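Local atomic coordinates of hydrolase (PDB entry 4QKU), a protein that probably hydrolyses fumarylacetoacetate to fumarate and acetoacetate, the final step of phenylalanine and tyrosine breakdown, as a metal-dependent enzyme of the FAH family. Residues D14-L19 and A291-R296; S25-A30 and V58-Q63; R54-A59 and D83-P88; A331-S336 and A397-G402. All coordinates share one frame; numbering follows the deposited sequence.

Interaction 1. Residues D14-L19 and A291-R296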
loop_
_atom_site.group_PDB
_atom_site.type_symbol
_atom_site.label_atom_id
_atom_site.label_comp_id
_atom_site.label_asym_id
_atom_site.label_seq_id
_atom_site.Cartn_x
_atom_site.Cartn_y
_atom_site.Cartn_z
ATOM N N ASP B 14 25.406 26.595 -1.234
ATOM C CA ASP B 14 24.530 27.641 -0.601
ATOM C C ASP B 14 23.943 27.133 0.706
ATOM O O ASP B 14 23.970 27.818 1.733
ATOM C CB ASP B 14 23.392 28.104 -1.551
ATOM C CG ASP B 14 22.551 26.940 -2.145
ATOM O OD1 ASP B 14 22.633 25.774 -1.704
ATOM O OD2 ASP B 14 21.774 27.207 -3.078
ATOM N N TRP B 15 23.448 25.901 0.643
ATOM C CA TRP B 15 22.670 25.301 1.706
ATOM C C TRP B 15 23.559 24.681 2.741
ATOM O O TRP B 15 23.114 24.426 3.854
ATOM C CB TRP B 15 21.731 24.230 1.148
ATOM C CG TRP B 15 22.420 23.009 0.576
ATOM C CD1 TRP B 15 22.824 22.844 -0.712
ATOM C CD2 TRP B 15 22.759 21.790 1.258
ATOM N NE1 TRP B 15 23.380 21.606 -0.878
ATOM C CE2 TRP B 15 23.373 20.942 0.317
ATOM C CE3 TRP B 15 22.611 21.337 2.570
ATOM C CZ2 TRP B 15 23.835 19.657 0.646
ATOM C CZ3 TRP B 15 23.070 20.059 2.895
ATOM C CH2 TRP B 15 23.670 19.238 1.937
ATOM N N ARG B 16 24.815 24.446 2.385
ATOM C CA ARG B 16 25.748 23.878 3.347
ATOM C C ARG B 16 26.102 24.863 4.463
ATOM O O ARG B 16 26.514 24.440 5.553
ATOM C CB ARG B 16 26.989 23.326 2.647
ATOM C CG ARG B 16 26.675 22.088 1.835
ATOM C CD ARG B 16 27.890 21.617 1.073
ATOM N NE ARG B 16 27.713 20.298 0.464
ATOM C CZ ARG B 16 27.822 19.131 1.106
ATOM N NH1 ARG B 16 28.098 19.077 2.409
ATOM N NH2 ARG B 16 27.638 17.992 0.437
ATOM N N ALA B 17 25.899 26.158 4.210
ATOM C CA ALA B 17 26.048 27.208 5.238
ATOM C C ALA B 17 24.995 27.089 6.365
ATOM O O ALA B 17 25.253 27.473 7.514
ATOM C CB ALA B 17 25.973 28.581 4.588
ATOM N N THR B 18 23.833 26.538 6.028
ATOM C CA THR B 18 22.778 26.301 6.994
ATOM C C THR B 18 23.117 25.165 7.961
ATOM O O THR B 18 22.376 24.951 8.912
ATOM C CB THR B 18 21.444 25.916 6.310
ATOM O OG1 THR B 18 21.579 24.632 5.673
ATOM C CG2 THR B 18 21.010 26.968 5.288
ATOM N N LEU B 19 24.198 24.420 7.718
ATOM C CA LEU B 19 24.619 23.358 8.651
ATOM C C LEU B 19 25.631 23.860 9.681
ATOM O O LEU B 19 26.071 23.092 10.528
ATOM C CB LEU B 19 25.224 22.157 7.903
ATOM C CG LEU B 19 24.454 21.601 6.707
ATOM C CD1 LEU B 19 25.325 20.692 5.841
ATOM C CD2 LEU B 19 23.213 20.878 7.179
ATOM N N ALA B 291 19.640 18.236 6.423
ATOM C CA ALA B 291 19.922 18.486 7.831
ATOM C C ALA B 291 20.742 17.362 8.471
ATOM O O ALA B 291 21.510 17.624 9.379
ATOM C CB ALA B 291 18.630 18.690 8.596
ATOM N N LEU B 292 20.593 16.123 8.006
ATOM C CA LEU B 292 21.408 15.008 8.510
ATOM C C LEU B 292 22.803 14.909 7.910
ATOM O O LEU B 292 23.571 14.013 8.272
ATOM C CB LEU B 292 20.696 13.693 8.278
ATOM C CG LEU B 292 19.334 13.611 8.988
ATOM C CD1 LEU B 292 18.507 12.488 8.401
ATOM C CD2 LEU B 292 19.525 13.430 10.487
ATOM N N GLU B 293 23.148 15.810 6.995
ATOM C CA GLU B 293 24.432 15.712 6.289
ATOM C C GLU B 293 25.628 15.632 7.254
ATOM O O GLU B 293 26.513 14.805 7.034
ATOM C CB GLU B 293 24.601 16.868 5.270
ATOM C CG GLU B 293 25.915 16.881 4.493
ATOM C CD GLU B 293 26.161 15.626 3.647
ATOM O OE1 GLU B 293 25.228 14.848 3.385
ATOM O OE2 GLU B 293 27.308 15.438 3.211
ATOM N N PRO B 294 25.633 16.443 8.332
ATOM C CA PRO B 294 26.805 16.421 9.208
ATOM C C PRO B 294 26.942 15.123 9.989
ATOM O O PRO B 294 27.969 14.893 10.590
ATOM C CB PRO B 294 26.572 17.607 10.169
ATOM C CG PRO B 294 25.664 18.506 9.444
ATOM C CD PRO B 294 24.757 17.571 8.670
ATOM N N PHE B 295 25.931 14.270 9.949
ATOM C CA PHE B 295 25.972 13.018 10.699
ATOM C C PHE B 295 26.103 11.793 9.799
ATOM O O PHE B 295 25.898 10.668 10.224
ATOM C CB PHE B 295 24.727 12.971 11.589
ATOM C CG PHE B 295 24.530 14.235 12.353
ATOM C CD1 PHE B 295 25.296 14.486 13.478
ATOM C CD2 PHE B 295 23.671 15.215 11.887
ATOM C CE1 PHE B 295 25.164 15.682 14.160
ATOM C CE2 PHE B 295 23.518 16.409 12.556
ATOM C CZ PHE B 295 24.270 16.651 13.695
ATOM N N ARG B 296 26.472 12.029 8.546
ATOM C CA ARG B 296 26.720 10.969 7.580
ATOM C C ARG B 296 27.951 10.212 8.010
ATOM O O ARG B 296 28.958 10.834 8.312
ATOM C CB ARG B 296 26.923 11.620 6.219
ATOM C CG ARG B 296 27.241 10.685 5.072
ATOM C CD ARG B 296 27.411 11.503 3.805
ATOM N NE ARG B 296 26.153 12.102 3.377
ATOM C CZ ARG B 296 25.193 11.451 2.722
ATOM N NH1 ARG B 296 25.310 10.158 2.420
ATOM N NH2 ARG B 296 24.081 12.099 2.401
#
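Leu19 and Glu293 meet where two short 3-10 turns face each other, one in the N-terminal arm and one in the loop between strands 280-288 and 296-297. The firm part of the contact is apolar. Leu19 points toward the other turn; its CG, anti to the carbonyl carbon (chi1 -48°), carries both methyls there: CD1 rests on Glu293 CB at 3.9 Å, and CD2 lies against Pro294 CD, also at 3.9 Å, and near Ala291 CA. The Trp15 ring adds a weaker touch, CH2 to Glu293 CG at 4.1 Å. Trp15 also touches Val106 of helix 98-111 and makes a cation-pi contact with Arg102, so the arm meets both this helix and the 291-296 loop.

Toward the solvent the contact turns polar and loose. Arg16 lays its CG over the Trp15 ring, and its guanidinium stands nearly perpendicular to the Glu293 carboxylate; Arg16 NH2 to Glu293 OE2 is a long salt bridge of 3.8 Å. The other carboxylate oxygen is held far more closely by Arg296, which also pairs with Glu245. The three residues form one salt-bridge network in which Glu293 lies between two arginines, an arrangement that would favour its charged form. Arg296 grips it side-on, with NE and NH2 both directed to the single oxygen OE1 at 2.9 Å and 3.1 Å.

Interaction 2. Residues S25-A30 and V58-Q63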
loop_
_atom_site.group_PDB
_atom_site.type_symbol
_atom_site.label_atom_id
_atom_site.label_comp_id
_atom_site.label_asym_id
_atom_site.label_seq_id
_atom_site.Cartn_x
_atom_site.Cartn_y
_atom_site.Cartn_z
ATOM N N SER B 25 19.618 31.210 16.539
ATOM C CA SER B 25 18.398 31.962 16.288
ATOM C C SER B 25 18.049 33.000 17.364
ATOM O O SER B 25 18.447 32.886 18.533
ATOM C CB SER B 25 17.244 30.993 16.135
ATOM O OG SER B 25 16.104 31.650 15.608
ATOM N N TRP B 26 17.298 34.020 16.945
ATOM C CA TRP B 26 16.689 34.979 17.884
ATOM C C TRP B 26 15.429 34.366 18.574
ATOM O O TRP B 26 14.892 34.928 19.542
ATOM C CB TRP B 26 16.347 36.309 17.203
ATOM C CG TRP B 26 15.631 36.194 15.889
ATOM C CD1 TRP B 26 16.179 36.287 14.643
ATOM C CD2 TRP B 26 14.240 35.985 15.689
ATOM N NE1 TRP B 26 15.216 36.149 13.680
ATOM C CE2 TRP B 26 14.012 35.960 14.296
ATOM C CE3 TRP B 26 13.157 35.830 16.548
ATOM C CZ2 TRP B 26 12.754 35.786 13.751
ATOM C CZ3 TRP B 26 11.885 35.651 15.985
ATOM C CH2 TRP B 26 11.705 35.631 14.612
ATOM N N ILE B 27 14.998 33.208 18.094
ATOM C CA ILE B 27 14.134 32.342 18.877
ATOM C C ILE B 27 15.038 31.570 19.811
ATOM O O ILE B 27 15.634 30.548 19.432
ATOM C CB ILE B 27 13.309 31.412 17.969
ATOM C CG1 ILE B 27 12.309 32.274 17.211
ATOM C CG2 ILE B 27 12.574 30.355 18.772
ATOM C CD1 ILE B 27 11.774 31.616 15.980
ATOM N N GLU B 28 15.116 32.071 21.042
ATOM C CA GLU B 28 16.113 31.639 22.008
ATOM C C GLU B 28 16.006 30.171 22.422
ATOM O O GLU B 28 17.008 29.534 22.710
ATOM C CB GLU B 28 16.068 32.533 23.269
ATOM C CG GLU B 28 17.306 32.398 24.168
ATOM C CD GLU B 28 18.617 32.737 23.451
ATOM O OE1 GLU B 28 18.695 33.822 22.779
ATOM O OE2 GLU B 28 19.584 31.942 23.572
ATOM N N THR B 29 14.802 29.629 22.431
ATOM C CA THR B 29 14.636 28.225 22.819
ATOM C C THR B 29 15.333 27.258 21.856
ATOM O O THR B 29 15.648 26.131 22.224
ATOM C CB THR B 29 13.158 27.840 22.953
ATOM O OG1 THR B 29 12.442 28.175 21.754
ATOM C CG2 THR B 29 12.555 28.560 24.166
ATOM N N ALA B 30 15.595 27.723 20.638
ATOM C CA ALA B 30 16.291 26.933 19.651
ATOM C C ALA B 30 17.727 26.710 20.035
ATOM O O ALA B 30 18.322 25.698 19.676
ATOM C CB ALA B 30 16.228 27.616 18.292
ATOM N N VAL B 58 7.266 24.479 10.056
ATOM C CA VAL B 58 8.666 24.093 10.347
ATOM C C VAL B 58 8.945 24.389 11.824
ATOM O O VAL B 58 8.622 25.475 12.328
ATOM C CB VAL B 58 9.655 24.840 9.462
ATOM C CG1 VAL B 58 11.097 24.670 9.958
ATOM C CG2 VAL B 58 9.552 24.372 8.027
ATOM N N ALA B 59 9.481 23.392 12.521
ATOM C CA ALA B 59 9.754 23.495 13.935
ATOM C C ALA B 59 11.022 24.281 14.136
ATOM O O ALA B 59 11.994 24.096 13.408
ATOM C CB ALA B 59 9.928 22.111 14.544
ATOM N N LEU B 60 11.014 25.152 15.135
ATOM C CA LEU B 60 12.199 25.888 15.532
ATOM C C LEU B 60 12.021 26.239 17.009
ATOM O O LEU B 60 11.050 26.907 17.385
ATOM C CB LEU B 60 12.346 27.156 14.671
ATOM C CG LEU B 60 13.636 27.945 14.840
ATOM C CD1 LEU B 60 14.873 27.095 14.593
ATOM C CD2 LEU B 60 13.656 29.152 13.927
ATOM N N GLY B 61 12.971 25.810 17.843
ATOM C CA GLY B 61 12.842 25.976 19.289
ATOM C C GLY B 61 11.529 25.343 19.720
ATOM O O GLY B 61 11.218 24.221 19.325
ATOM N N ASP B 62 10.750 26.074 20.505
ATOM C CA ASP B 62 9.465 25.580 21.000
ATOM C C ASP B 62 8.312 26.129 20.158
ATOM O O ASP B 62 7.165 26.072 20.574
ATOM C CB ASP B 62 9.286 25.931 22.500
ATOM C CG ASP B 62 9.128 27.437 22.762
ATOM O OD1 ASP B 62 9.094 28.249 21.810
ATOM O OD2 ASP B 62 9.022 27.829 23.948
ATOM N N GLN B 63 8.643 26.686 18.992
ATOM C CA GLN B 63 7.695 27.338 18.103
ATOM C C GLN B 63 7.534 26.549 16.809
ATOM O O GLN B 63 8.292 25.617 16.540
ATOM C CB GLN B 63 8.227 28.724 17.709
ATOM C CG GLN B 63 8.422 29.697 18.838
ATOM C CD GLN B 63 7.098 30.099 19.449
ATOM O OE1 GLN B 63 6.241 30.681 18.784
ATOM N NE2 GLN B 63 6.929 29.804 20.741
#
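Thr29 OG1 receives the backbone N-H of Asp62 at 3.0 Å, the one hydrogen bond that joins the two segments, moderately bent at 148°. Thr29 sits in a 3-10 turn with OG1 tucked between its own N and carbonyl carbon (chi1 53°), which turns the hydroxyl to the Asp62 amide and places CG2 beside the carboxylate, 3.6 Å from Asp62 OD2. The two side chains cross at about a right angle. Asp62 OD1 is in turn met by Gln63 NE2 at 2.9 Å, the donor standing well above the carboxylate plane, which probably limits the rotation of this exposed carboxylate.

The rest of the contact is largely buried and apolar. Ile27 CD1 reaches Leu60 CD2 at 3.7 Å, Ala30 CB meets Leu60 CD1, and Phe112 packs on both Ile27 and Leu60. Ser25 OG lies alongside Leu60 CD2 but spends its polarity on the backbone: it takes the Ile27 N-H in an ST turn and bonds to Phe112 O, which fixes the bend leading into the 3-10 turn.

Gly61 runs close against that turn, its CA 3.5 Å from Ala30 N and 3.3 Å from Thr29 OG1, and its positive phi suits a glycine. Leu60 and Gln63 exchange two backbone hydrogen bonds around it: a type II' turn closing the tight two-residue beta hairpin between strands 55-60 and 63-66.

Interaction 3. Residues R54-A59 and D83-P88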
loop_
_atom_site.group_PDB
_atom_site.type_symbol
_atom_site.label_atom_id
_atom_site.label_comp_id
_atom_site.label_asym_id
_atom_site.label_seq_id
_atom_site.Cartn_x
_atom_site.Cartn_y
_atom_site.Cartn_z
ATOM N N ARG B 54 -5.275 22.530 9.199
ATOM C CA ARG B 54 -3.958 21.949 9.089
ATOM C C ARG B 54 -3.230 22.470 7.850
ATOM O O ARG B 54 -3.817 22.594 6.781
ATOM C CB ARG B 54 -4.028 20.414 9.112
ATOM C CG ARG B 54 -4.604 19.776 7.859
ATOM C CD ARG B 54 -4.758 18.275 8.020
ATOM N NE ARG B 54 -5.699 17.925 9.079
ATOM C CZ ARG B 54 -5.859 16.690 9.559
ATOM N NH1 ARG B 54 -5.144 15.679 9.092
ATOM N NH2 ARG B 54 -6.727 16.463 10.538
ATOM N N ARG B 55 -1.939 22.758 8.007
ATOM C CA ARG B 55 -1.145 23.365 6.948
ATOM C C ARG B 55 0.343 23.212 7.273
ATOM O O ARG B 55 0.688 22.833 8.388
ATOM C CB ARG B 55 -1.501 24.844 6.829
ATOM C CG ARG B 55 -1.172 25.652 8.079
ATOM C CD ARG B 55 -1.994 26.929 8.139
ATOM N NE ARG B 55 -1.717 27.709 9.343
ATOM C CZ ARG B 55 -2.327 27.562 10.513
ATOM N NH1 ARG B 55 -3.290 26.663 10.699
ATOM N NH2 ARG B 55 -1.958 28.332 11.532
ATOM N N PRO B 56 1.222 23.491 6.298
ATOM C CA PRO B 56 2.637 23.234 6.468
ATOM C C PRO B 56 3.306 24.119 7.470
ATOM O O PRO B 56 3.030 25.319 7.510
ATOM C CB PRO B 56 3.220 23.512 5.081
ATOM C CG PRO B 56 2.101 23.337 4.156
ATOM C CD PRO B 56 0.917 23.863 4.907
ATOM N N GLY B 57 4.187 23.520 8.265
ATOM C CA GLY B 57 5.004 24.261 9.239
ATOM C C GLY B 57 6.401 23.696 9.421
ATOM O O GLY B 57 6.715 22.604 8.945
ATOM N N VAL B 58 7.266 24.479 10.056
ATOM C CA VAL B 58 8.666 24.093 10.347
ATOM C C VAL B 58 8.945 24.389 11.824
ATOM O O VAL B 58 8.622 25.475 12.328
ATOM C CB VAL B 58 9.655 24.840 9.462
ATOM C CG1 VAL B 58 11.097 24.670 9.958
ATOM C CG2 VAL B 58 9.552 24.372 8.027
ATOM N N ALA B 59 9.481 23.392 12.521
ATOM C CA ALA B 59 9.754 23.495 13.935
ATOM C C ALA B 59 11.022 24.281 14.136
ATOM O O ALA B 59 11.994 24.096 13.408
ATOM C CB ALA B 59 9.928 22.111 14.544
ATOM N N ASP B 83 -0.336 26.911 -5.340
ATOM C CA ASP B 83 0.039 27.216 -3.961
ATOM C C ASP B 83 0.127 25.958 -3.084
ATOM O O ASP B 83 -0.875 25.439 -2.618
ATOM C CB ASP B 83 -0.925 28.215 -3.338
ATOM C CG ASP B 83 -0.449 28.686 -1.974
ATOM O OD1 ASP B 83 0.535 28.109 -1.425
ATOM O OD2 ASP B 83 -1.064 29.622 -1.437
ATOM N N VAL B 84 1.347 25.494 -2.854
ATOM C CA VAL B 84 1.566 24.235 -2.152
ATOM C C VAL B 84 1.439 24.375 -0.636
ATOM O O VAL B 84 1.462 23.372 0.082
ATOM C CB VAL B 84 2.953 23.617 -2.492
ATOM C CG1 VAL B 84 3.093 23.396 -3.994
ATOM C CG2 VAL B 84 4.093 24.467 -1.959
ATOM N N LEU B 85 1.303 25.610 -0.154
ATOM C CA LEU B 85 1.270 25.853 1.292
ATOM C C LEU B 85 -0.156 26.029 1.814
ATOM O O LEU B 85 -0.369 26.253 2.992
ATOM C CB LEU B 85 2.131 27.056 1.642
ATOM C CG LEU B 85 3.578 26.998 1.132
ATOM C CD1 LEU B 85 4.249 28.343 1.333
ATOM C CD2 LEU B 85 4.390 25.923 1.824
ATOM N N ALA B 86 -1.129 25.923 0.917
ATOM C CA ALA B 86 -2.543 25.843 1.300
ATOM C C ALA B 86 -2.946 24.390 1.550
ATOM O O ALA B 86 -4.043 24.129 2.045
ATOM C CB ALA B 86 -3.422 26.436 0.211
ATOM N N ALA B 87 -2.055 23.454 1.223
ATOM C CA ALA B 87 -2.399 22.053 1.205
ATOM C C ALA B 87 -2.350 21.482 2.607
ATOM O O ALA B 87 -1.504 21.864 3.389
ATOM C CB ALA B 87 -1.461 21.287 0.279
ATOM N N PRO B 88 -3.250 20.549 2.920
ATOM C CA PRO B 88 -3.255 19.891 4.216
ATOM C C PRO B 88 -2.149 18.841 4.395
ATOM O O PRO B 88 -2.062 18.229 5.458
ATOM C CB PRO B 88 -4.648 19.234 4.256
ATOM C CG PRO B 88 -4.917 18.906 2.841
ATOM C CD PRO B 88 -4.306 20.018 2.037
#
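Pro56 and Leu85 form the centre of the contact, where the pyrrolidine ring fits against a bent loop backbone. Pro56 CD is approached by two carbonyl oxygens, Leu85 O at 3.3 Å and Ala87 O at 3.5 Å, and Pro56 CG lies 4.2 Å from Leu85 CD2. On the exposed flank Arg54 crosses Pro88: with CG between the backbone N and the carbonyl carbon (chi1 72°), it touches Pro88 CB at 3.6 Å through CG and runs CD near Pro88 O, so the aliphatic part of the arginine does the packing.

A second shell surrounds these groups. Asp83 OD1 accepts the Leu85 N-H at 2.9 Å in an Asx turn, which overlaps the Asp83-Ala86 type I turn, consistent with the bend that presents the Leu85 carbonyl to Pro56. Leu67 of helix 67-72 touches both Pro56 and Leu85. Arg55 sends its guanidinium away from the loop to salt bridges with Asp66 and Asp49.

No hydrogen bond joins the segments. A proline has no N-H to offer, and the loop turns carbonyl oxygens to the carbons of its ring, so strand 55-60 meets the 83-88 loop through van der Waals packing and close carbon-to-carbonyl-oxygen contacts.

Interaction 4. Residues A331-S336 and A397-G402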
loop_
_atom_site.group_PDB
_atom_site.type_symbol
_atom_site.label_atom_id
_atom_site.label_comp_id
_atom_site.label_asym_id
_atom_site.label_seq_id
_atom_site.Cartn_x
_atom_site.Cartn_y
_atom_site.Cartn_z
ATOM N N ALA B 331 2.356 6.301 35.854
ATOM C CA ALA B 331 3.726 6.325 36.388
ATOM C C ALA B 331 4.320 7.713 36.187
ATOM O O ALA B 331 4.054 8.375 35.180
ATOM C CB ALA B 331 4.606 5.264 35.759
ATOM N N ALA B 332 5.076 8.161 37.188
ATOM C CA ALA B 332 5.683 9.491 37.182
ATOM C C ALA B 332 6.860 9.590 36.208
ATOM O O ALA B 332 7.147 10.670 35.692
ATOM C CB ALA B 332 6.127 9.871 38.593
ATOM N N GLU B 333 7.531 8.474 35.946
ATOM C CA GLU B 333 8.660 8.454 35.021
ATOM C C GLU B 333 8.584 7.251 34.085
ATOM O O GLU B 333 8.104 6.182 34.455
ATOM C CB GLU B 333 10.002 8.463 35.780
ATOM C CG GLU B 333 11.193 8.767 34.869
ATOM C CD GLU B 333 11.143 10.142 34.225
ATOM O OE1 GLU B 333 10.829 11.143 34.932
ATOM O OE2 GLU B 333 11.438 10.213 33.010
ATOM N N ALA B 334 9.061 7.439 32.859
ATOM C CA ALA B 334 9.164 6.356 31.894
ATOM C C ALA B 334 10.405 5.494 32.145
ATOM O O ALA B 334 11.343 5.937 32.789
ATOM C CB ALA B 334 9.193 6.927 30.491
ATOM N N THR B 335 10.391 4.260 31.650
ATOM C CA THR B 335 11.551 3.392 31.716
ATOM C C THR B 335 12.215 3.353 30.341
ATOM O O THR B 335 11.558 3.061 29.354
ATOM C CB THR B 335 11.144 1.961 32.135
ATOM O OG1 THR B 335 10.439 1.996 33.381
ATOM C CG2 THR B 335 12.358 1.059 32.284
ATOM N N SER B 336 13.516 3.651 30.285
ATOM C CA SER B 336 14.319 3.480 29.083
ATOM C C SER B 336 14.572 1.986 28.870
ATOM O O SER B 336 15.196 1.343 29.698
ATOM C CB SER B 336 15.660 4.206 29.229
ATOM O OG SER B 336 16.570 3.883 28.182
ATOM N N ALA B 397 12.443 -4.925 34.183
ATOM C CA ALA B 397 12.103 -4.173 35.393
ATOM C C ALA B 397 11.801 -2.731 35.032
ATOM O O ALA B 397 12.495 -2.144 34.219
ATOM C CB ALA B 397 13.257 -4.227 36.381
ATOM N N LEU B 398 10.745 -2.167 35.597
ATOM C CA LEU B 398 10.402 -0.769 35.330
ATOM C C LEU B 398 10.873 0.198 36.432
ATOM O O LEU B 398 10.769 -0.063 37.639
ATOM C CB LEU B 398 8.895 -0.623 35.177
ATOM C CG LEU B 398 8.178 -1.517 34.172
ATOM C CD1 LEU B 398 6.687 -1.201 34.157
ATOM C CD2 LEU B 398 8.775 -1.355 32.778
ATOM N N ASN B 399 11.399 1.327 35.986
ATOM C CA ASN B 399 11.672 2.458 36.837
ATOM C C ASN B 399 10.382 2.823 37.558
ATOM O O ASN B 399 9.370 3.140 36.917
ATOM C CB ASN B 399 12.146 3.627 35.984
ATOM C CG ASN B 399 12.448 4.855 36.802
ATOM O OD1 ASN B 399 12.996 4.756 37.881
ATOM N ND2 ASN B 399 12.074 6.019 36.296
ATOM N N GLY B 400 10.418 2.721 38.889
ATOM C CA GLY B 400 9.283 3.042 39.734
ATOM C C GLY B 400 8.556 1.822 40.264
ATOM O O GLY B 400 7.498 1.953 40.887
ATOM N N GLY B 401 9.113 0.640 40.019
ATOM C CA GLY B 401 8.464 -0.623 40.375
ATOM C C GLY B 401 7.720 -1.287 39.210
ATOM O O GLY B 401 7.275 -0.630 38.263
ATOM N N GLY B 402 7.586 -2.603 39.303
ATOM C CA GLY B 402 6.793 -3.358 38.363
ATOM C C GLY B 402 7.665 -3.891 37.266
ATOM O O GLY B 402 8.858 -3.635 37.236
HETATM O O HOH W 1 8.684 3.671 34.392
#
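Thr335 joins the first residues of strand 335-341 to the Asn399 turn through a single hydroxyl. Its OG1 stands beside the backbone N and anti to the carbonyl carbon (chi1 -56°), which directs it at the opposite loop, where it accepts the Asn399 N-H at 2.9 Å with a rather bent angle of 131°. The same oxygen donates to a water 2.6 Å away, and that water gives its own two protons to Glu333 O, at 2.6 Å, and Asn399 O, at 2.7 Å. Thus one water and one hydroxyl clamp three backbone groups. The methyl CG2 of Thr335, anti to the backbone N, also faces this loop, 3.7 Å from Ala397 O, and Leu398 CB lies near the same hydroxyl.

Asn399 holds its CG anti to the backbone N (chi1 180°) and stretches across to Glu333, with ND2 3.2 Å from Glu333 CG and equally near CB. Glu333 bends at chi2, carrying its carboxylate away from the loop, so the amide lies against the aliphatic part of the chain. Asn399 is the second residue of a type II turn from Leu398 to Gly401, with Gly400 at the positive phi favoured in the third position.

The contact lies at the protein surface: the loop between strands 396-397 and 403-404 packs against the start of strand 335-341, whose Thr335 backbone pairs with Leu326 of strand 317-327.

Interactions 2 and 3 both draw on strand 55-60 of the N-terminal antiparallel sheet and share Val58 and Ala59; their centres lie about 18 Å apart, with 2 at the hairpin end of the strand and 3 at its start. Both fasten loops to this sheet. Interaction 1 encloses them along the chain and ties the N-terminal arm to the C-terminal FAH region; its centre is about 18 Å from that of interaction 2 and about 23 Å from that of interaction 3. Interaction 4 follows later, wholly within the C-terminal region, with centres about 31 to 38 Å from the others. All four lie away from the bound sodium ion and the predicted substrate-binding residues.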